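Local coordinates for high-affinity zinc uptake system protein znuA (Streptococcus suis, PDB 3MFQ), which probably serves as the substrate-binding protein of an ABC-type metal uptake system, capturing metal ions such as zinc for import, at residues D39-V44 against L64-K69. Sequence-based numbering, arbitrary orientation.
Sequences DPHLYV and LHFEGK. With ZN (zinc ion), chain D.
Pro40 and His41 pack on Phe66 in a loop-to-loop contact at the metal site of a cluster A-I (ZnuA/TroA-type) substrate-binding protein. The two loops follow strands 29-32 and 58-61 of one parallel sheet and lead into helices 47-55 and 71-77. No direct hydrogen bond links them; the joining is done by ring packing, a water, and the aliphatic chain of Lys69 laid along the backbone of 42-44. Pro40 lies over one face of Phe66: its CB is 3.8 Å from the ring centroid and 19° off the normal, evidence for a CH-pi contact. Phe66 then turns an edge, led by CD1, onto a face of His41. The His41 and Phe66 ring centroids are 5.4 Å apart with planes at 86°, a T-shaped (edge-to-face) pair. The Phe66 torsion explains its reach, since CG stands anti to the backbone N (chi1 175°), which puts the ring with a face under Pro40 and its CD1 edge against the imidazole, while His62 and Trp106 also meet it. His41 NE2 binds the zinc ion at 2.5 Å, and His104, His170 and Asp254 complete the site. The imidazole is thus fixed from several directions: metal at NE2, Phe66 on a face, and water 1 in the ring plane at the ND1 edge. Its backbone is held too, because Asp39 OD1 accepts from His41 N in an Asx turn, and His41 CA makes a CA-H...O contact with Phe66 O. Farther from the metal, Lys69 CB lies 3.2 Å from Tyr43 O, and Lys69 CD rests against Leu42 O at 3.4 Å and touches Val44 CG2; the lysine amine continues to a salt bridge with Asp193. Water 1 joins the loops in a relay of defined direction: His41 ND1 donates to it at 2.8 Å, and it donates onward to the backbone oxygen His65 O at 2.7 Å.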
ATOM      1  N   ASP A  39      -9.825  -5.271   1.236  1.00 46.59           N
ATOM      2  CA  ASP A  39      -9.327  -4.142   2.010  1.00 40.78           C
ATOM      3  C   ASP A  39      -9.045  -4.516   3.460  1.00 43.28           C
ATOM      4  O   ASP A  39      -9.968  -4.756   4.234  1.00 44.28           O
ATOM      5  CB  ASP A  39     -10.335  -2.995   1.956  1.00 42.37           C
ATOM      6  CG  ASP A  39      -9.849  -1.756   2.671  1.00 48.24           C
ATOM      7  OD1 ASP A  39      -8.796  -1.821   3.340  1.00 46.96           O
ATOM      8  OD2 ASP A  39     -10.523  -0.711   2.560  1.00 49.37           O
ATOM      9  N   PRO A  40      -7.758  -4.553   3.834  1.00 58.72           N
ATOM     10  CA  PRO A  40      -7.337  -4.890   5.198  1.00 56.82           C
ATOM     11  C   PRO A  40      -7.928  -3.945   6.239  1.00 61.71           C
ATOM     12  O   PRO A  40      -8.125  -4.356   7.380  1.00 62.75           O
ATOM     13  CB  PRO A  40      -5.815  -4.734   5.140  1.00 54.34           C
ATOM     14  CG  PRO A  40      -5.472  -4.941   3.703  1.00 52.93           C
ATOM     15  CD  PRO A  40      -6.610  -4.334   2.941  1.00 58.22           C
ATOM     16  N   HIS A  41      -8.209  -2.704   5.853  1.00 51.59           N
ATOM     17  CA  HIS A  41      -8.801  -1.740   6.774  1.00 51.66           C
ATOM     18  C   HIS A  41     -10.095  -2.277   7.370  1.00 53.72           C
ATOM     19  O   HIS A  41     -10.437  -1.973   8.512  1.00 58.64           O
ATOM     20  CB  HIS A  41      -9.096  -0.417   6.066  1.00 53.51           C
ATOM     21  CG  HIS A  41      -7.881   0.406   5.776  1.00 50.77           C
ATOM     22  ND1 HIS A  41      -7.121   0.983   6.770  1.00 49.59           N
ATOM     23  CD2 HIS A  41      -7.311   0.772   4.605  1.00 48.77           C
ATOM     24  CE1 HIS A  41      -6.125   1.656   6.223  1.00 51.02           C
ATOM     25  NE2 HIS A  41      -6.218   1.545   4.910  1.00 51.29           N
ATOM     26  N   LEU A  42     -10.810  -3.079   6.589  1.00 41.97           N
ATOM     27  CA  LEU A  42     -12.147  -3.525   6.966  1.00 43.86           C
ATOM     28  C   LEU A  42     -12.212  -5.018   7.265  1.00 46.24           C
ATOM     29  O   LEU A  42     -13.153  -5.488   7.904  1.00 48.76           O
ATOM     30  CB  LEU A  42     -13.141  -3.194   5.852  1.00 41.25           C
ATOM     31  CG  LEU A  42     -13.067  -1.779   5.288  1.00 43.82           C
ATOM     32  CD1 LEU A  42     -14.062  -1.607   4.153  1.00 43.62           C
ATOM     33  CD2 LEU A  42     -13.310  -0.756   6.384  1.00 47.55           C
ATOM     34  N   TYR A  43     -11.214  -5.760   6.797  1.00 57.85           N
ATOM     35  CA  TYR A  43     -11.225  -7.211   6.938  1.00 59.98           C
ATOM     36  C   TYR A  43     -11.487  -7.626   8.378  1.00 62.59           C
ATOM     37  O   TYR A  43     -10.850  -7.128   9.305  1.00 62.48           O
ATOM     38  CB  TYR A  43      -9.908  -7.812   6.449  1.00 56.12           C
ATOM     39  CG  TYR A  43      -9.992  -9.287   6.133  1.00 55.77           C
ATOM     40  CD1 TYR A  43     -10.328  -9.726   4.858  1.00 57.28           C
ATOM     41  CD2 TYR A  43      -9.737 -10.244   7.107  1.00 54.88           C
ATOM     42  CE1 TYR A  43     -10.405 -11.074   4.560  1.00 57.66           C
ATOM     43  CE2 TYR A  43      -9.811 -11.595   6.818  1.00 58.78           C
ATOM     44  CZ  TYR A  43     -10.147 -12.005   5.543  1.00 59.32           C
ATOM     45  OH  TYR A  43     -10.223 -13.347   5.249  1.00 59.78           O
ATOM     46  N   VAL A  44     -12.441  -8.532   8.561  1.00 71.43           N
ATOM     47  CA  VAL A  44     -12.742  -9.060   9.883  1.00 70.56           C
ATOM     48  C   VAL A  44     -12.332 -10.523   9.977  1.00 69.95           C
ATOM     49  O   VAL A  44     -12.830 -11.368   9.236  1.00 70.47           O
ATOM     50  CB  VAL A  44     -14.235  -8.926  10.224  1.00 70.08           C
ATOM     51  CG1 VAL A  44     -14.511  -9.504  11.601  1.00 74.87           C
ATOM     52  CG2 VAL A  44     -14.661  -7.469  10.156  1.00 66.15           C
ATOM     53  N   LEU A  64       0.744  -0.909  12.375  1.00 57.55           N
ATOM     54  CA  LEU A  64       0.242   0.454  12.243  1.00 53.37           C
ATOM     55  C   LEU A  64      -1.273   0.470  12.064  1.00 55.02           C
ATOM     56  O   LEU A  64      -1.826   1.389  11.460  1.00 56.68           O
ATOM     57  CB  LEU A  64       0.914   1.161  11.065  1.00 49.24           C
ATOM     58  CG  LEU A  64       2.436   1.043  10.986  1.00 51.56           C
ATOM     59  CD1 LEU A  64       2.979   1.900   9.856  1.00 48.98           C
ATOM     60  CD2 LEU A  64       3.078   1.429  12.310  1.00 53.60           C
ATOM     61  N   HIS A  65      -1.937  -0.554  12.590  1.00 45.39           N
ATOM     62  CA  HIS A  65      -3.390  -0.656  12.510  1.00 46.15           C
ATOM     63  C   HIS A  65      -3.878  -0.765  11.069  1.00 47.24           C
ATOM     64  O   HIS A  65      -5.045  -0.495  10.778  1.00 51.19           O
ATOM     65  CB  HIS A  65      -4.055   0.540  13.197  1.00 49.50           C
ATOM     66  CG  HIS A  65      -3.815   0.610  14.672  1.00 47.74           C
ATOM     67  ND1 HIS A  65      -2.732   0.003  15.281  1.00 51.47           N
ATOM     68  CD2 HIS A  65      -4.503   1.222  15.660  1.00 48.92           C
ATOM     69  CE1 HIS A  65      -2.774   0.237  16.577  1.00 51.91           C
ATOM     70  NE2 HIS A  65      -3.839   0.976  16.839  1.00 53.69           N
ATOM     71  N   PHE A  66      -2.986  -1.156  10.165  1.00 51.63           N
ATOM     72  CA  PHE A  66      -3.363  -1.338   8.767  1.00 54.19           C
ATOM     73  C   PHE A  66      -4.501  -2.350   8.650  1.00 57.99           C
ATOM     74  O   PHE A  66      -5.547  -2.059   8.068  1.00 57.46           O
ATOM     75  CB  PHE A  66      -2.156  -1.770   7.928  1.00 51.43           C
ATOM     76  CG  PHE A  66      -2.494  -2.100   6.499  1.00 52.88           C
ATOM     77  CD1 PHE A  66      -3.410  -1.335   5.791  1.00 54.65           C
ATOM     78  CD2 PHE A  66      -1.887  -3.169   5.860  1.00 52.14           C
ATOM     79  CE1 PHE A  66      -3.719  -1.636   4.475  1.00 54.61           C
ATOM     80  CE2 PHE A  66      -2.192  -3.475   4.545  1.00 52.36           C
ATOM     81  CZ  PHE A  66      -3.108  -2.707   3.852  1.00 53.88           C
ATOM     82  N   GLU A  67      -4.292  -3.534   9.218  1.00 59.89           N
ATOM     83  CA  GLU A  67      -5.326  -4.557   9.248  1.00 55.85           C
ATOM     84  C   GLU A  67      -6.576  -4.037   9.953  1.00 60.97           C
ATOM     85  O   GLU A  67      -7.670  -4.551   9.747  1.00 63.14           O
ATOM     86  CB  GLU A  67      -4.811  -5.831   9.918  1.00 53.02           C
ATOM     87  CG  GLU A  67      -3.871  -6.655   9.046  1.00 54.89           C
ATOM     88  CD  GLU A  67      -2.433  -6.178   9.106  1.00 54.99           C
ATOM     89  OE1 GLU A  67      -2.177  -5.137   9.742  1.00 56.98           O
ATOM     90  OE2 GLU A  67      -1.556  -6.849   8.522  1.00 52.27           O
ATOM     91  N   GLY A  68      -6.400  -3.018  10.789  1.00 53.40           N
ATOM     92  CA  GLY A  68      -7.511  -2.272  11.359  1.00 53.16           C
ATOM     93  C   GLY A  68      -8.459  -3.028  12.271  1.00 55.24           C
ATOM     94  O   GLY A  68      -8.925  -2.485  13.272  1.00 57.82           O
ATOM     95  N   LYS A  69      -8.759  -4.275  11.931  1.00 46.07           N
ATOM     96  CA  LYS A  69      -9.709  -5.059  12.712  1.00 48.44           C
ATOM     97  C   LYS A  69      -9.141  -6.391  13.197  1.00 49.77           C
ATOM     98  O   LYS A  69      -9.884  -7.340  13.440  1.00 55.89           O
ATOM     99  CB  LYS A  69     -10.999  -5.282  11.920  1.00 53.74           C
ATOM    100  CG  LYS A  69     -11.946  -4.090  11.945  1.00 52.72           C
ATOM    101  CD  LYS A  69     -13.193  -4.352  11.118  1.00 56.20           C
ATOM    102  CE  LYS A  69     -14.345  -3.467  11.572  1.00 64.02           C
ATOM    103  NZ  LYS A  69     -13.962  -2.031  11.621  1.00 69.47           N
TER
HETATM  104 ZN    ZN D 401      -5.558   2.470   2.715  1.00 48.28          ZN
HETATM  105  O   HOH W   1      -6.871   1.028   9.533  1.00 30.70           O
HETATM  106  O   HOH W   2      -8.488  -6.653   8.857  1.00 25.86           O